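Local coordinates for probable thiol peroxidase (Aquifex aeolicus, PDB 2YZH), which probably reduces hydrogen peroxide and organic hydroperoxides to water and alcohols, with thioredoxin as the electron donor, protecting the cell from oxidative stress, at residues D[27-31]-D[115-119]. Numbering follows the deposited sequence.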
loop_
_atom_site.group_PDB
_atom_site.type_symbol
_atom_site.label_atom_id
_atom_site.label_comp_id
_atom_site.label_asym_id
_atom_site.label_seq_id
_atom_site.Cartn_x
_atom_site.Cartn_y
_atom_site.Cartn_z
ATOM N N ALA D 27 3.237 -14.649 16.448
ATOM C CA ALA D 27 2.759 -14.717 15.069
ATOM C C ALA D 27 1.880 -13.506 14.784
ATOM O O ALA D 27 0.844 -13.325 15.421
ATOM C CB ALA D 27 1.958 -15.999 14.852
ATOM N N PRO D 28 2.279 -12.661 13.817
ATOM C CA PRO D 28 1.486 -11.472 13.484
ATOM C C PRO D 28 0.100 -11.847 12.979
ATOM O O PRO D 28 -0.082 -12.915 12.395
ATOM C CB PRO D 28 2.318 -10.792 12.389
ATOM C CG PRO D 28 3.729 -11.226 12.707
ATOM C CD PRO D 28 3.526 -12.695 13.036
ATOM N N GLU D 29 -0.884 -10.984 13.220
ATOM C CA GLU D 29 -2.223 -11.254 12.719
ATOM C C GLU D 29 -2.314 -10.724 11.299
ATOM O O GLU D 29 -1.755 -9.673 10.975
ATOM C CB GLU D 29 -3.296 -10.589 13.588
ATOM C CG GLU D 29 -3.408 -11.206 14.970
ATOM C CD GLU D 29 -4.643 -10.764 15.726
ATOM O OE1 GLU D 29 -5.238 -9.730 15.361
ATOM O OE2 GLU D 29 -5.009 -11.453 16.700
ATOM N N ALA D 30 -3.006 -11.468 10.449
ATOM C CA ALA D 30 -3.188 -11.073 9.067
ATOM C C ALA D 30 -4.678 -11.129 8.770
ATOM O O ALA D 30 -5.322 -12.155 8.984
ATOM C CB ALA D 30 -2.430 -12.018 8.141
ATOM N N VAL D 31 -5.218 -10.013 8.296
ATOM C CA VAL D 31 -6.631 -9.928 7.963
ATOM C C VAL D 31 -6.761 -10.274 6.488
ATOM O O VAL D 31 -6.424 -9.465 5.619
ATOM C CB VAL D 31 -7.168 -8.510 8.208
ATOM C CG1 VAL D 31 -8.652 -8.455 7.860
ATOM C CG2 VAL D 31 -6.940 -8.122 9.666
ATOM N N ASP D 115 -1.033 -8.145 4.628
ATOM C CA ASP D 115 -0.488 -8.344 5.965
ATOM C C ASP D 115 0.611 -9.395 6.015
ATOM O O ASP D 115 1.405 -9.402 6.948
ATOM C CB ASP D 115 -1.593 -8.740 6.952
ATOM C CG ASP D 115 -2.365 -7.539 7.474
ATOM O OD1 ASP D 115 -1.729 -6.492 7.717
ATOM O OD2 ASP D 115 -3.594 -7.647 7.658
ATOM N N MET D 116 0.672 -10.283 5.025
ATOM C CA MET D 116 1.705 -11.307 5.065
ATOM C C MET D 116 3.111 -10.724 4.936
ATOM O O MET D 116 4.099 -11.441 5.084
ATOM C CB MET D 116 1.449 -12.389 4.008
ATOM C CG MET D 116 0.192 -13.218 4.297
ATOM S SD MET D 116 0.079 -13.801 6.032
ATOM C CE MET D 116 1.335 -15.100 6.069
ATOM N N GLU D 117 3.205 -9.425 4.657
ATOM C CA GLU D 117 4.514 -8.779 4.592
ATOM C C GLU D 117 5.103 -8.909 5.998
ATOM O O GLU D 117 6.326 -8.951 6.182
ATOM C CB GLU D 117 4.384 -7.283 4.258
ATOM C CG GLU D 117 5.732 -6.551 4.230
ATOM C CD GLU D 117 5.602 -5.042 4.080
ATOM O OE1 GLU D 117 4.682 -4.586 3.369
ATOM O OE2 GLU D 117 6.434 -4.310 4.660
ATOM N N LYS D 118 4.218 -8.972 6.993
ATOM C CA LYS D 118 4.643 -9.076 8.386
ATOM C C LYS D 118 5.279 -10.423 8.709
ATOM O O LYS D 118 5.856 -10.599 9.785
ATOM C CB LYS D 118 3.456 -8.813 9.323
ATOM C CG LYS D 118 2.950 -7.373 9.251
ATOM C CD LYS D 118 1.593 -7.217 9.913
ATOM C CE LYS D 118 1.080 -5.793 9.743
ATOM N NZ LYS D 118 -0.358 -5.680 10.111
ATOM N N TYR D 119 5.177 -11.365 7.777
ATOM C CA TYR D 119 5.758 -12.687 7.961
ATOM C C TYR D 119 7.069 -12.829 7.196
ATOM O O TYR D 119 7.673 -13.903 7.174
ATOM C CB TYR D 119 4.773 -13.779 7.521
ATOM C CG TYR D 119 3.743 -14.141 8.578
ATOM C CD1 TYR D 119 2.696 -13.278 8.893
ATOM C CD2 TYR D 119 3.828 -15.351 9.272
ATOM C CE1 TYR D 119 1.756 -13.611 9.875
ATOM C CE2 TYR D 119 2.897 -15.689 10.253
ATOM C CZ TYR D 119 1.864 -14.816 10.548
ATOM O OH TYR D 119 0.951 -15.152 11.526
HETATM O O HOH W 1 -1.377 -7.291 12.112
#
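Tyr119 and Asp115 of the 3-10 segment 115-119 each hydrogen-bond to the chain at 27-31, which runs into strand 30-34. At one end the Tyr119 hydroxyl donates to Pro28 O (OH to O 2.6 Å), lying in the carbonyl plane at a C=O...donor angle of 147°. At the other, Val31 N gives a nearly straight bond (172°) to the anti side of the Asp115 carboxylate, somewhat tilted out of its plane, N to OD2 2.9 Å. Asp115 CG stands beside its own backbone N (chi1 -82°), which sets the carboxylate beside Val31 N; rotation about CB-CG then gives OD2 to the strand and OD1 to Lys118. Apolar packing runs alongside these bonds. Pro28 CD sits over one face of the Tyr119 ring in a CH-pi contact, 4.0 Å from the centroid, while Met116, bent back at chi2 and chi3, lays CE over the opposite face and brings SD to 3.7 Å from Ala30 CB. Ala30 CB also meets Asp115 CB at 3.6 Å. Among the charges, Lys118, extended beyond CG, brings NZ to Asp115 OD1 (2.9 Å) from above the carboxylate plane, and a water bridges NZ to Glu29 O. Asp115 OD2 and Lys118 NZ also form salt bridges with Lys118 and Asp115 of the second subunit. An asparagine here would probably leave Lys118 of both subunits without its negative mate. The carboxylate thus serves strand, turn and subunit interface, and its two lysines and backbone N-H would be expected to stabilise its negative charge within this buried part of the thioredoxin-like fold.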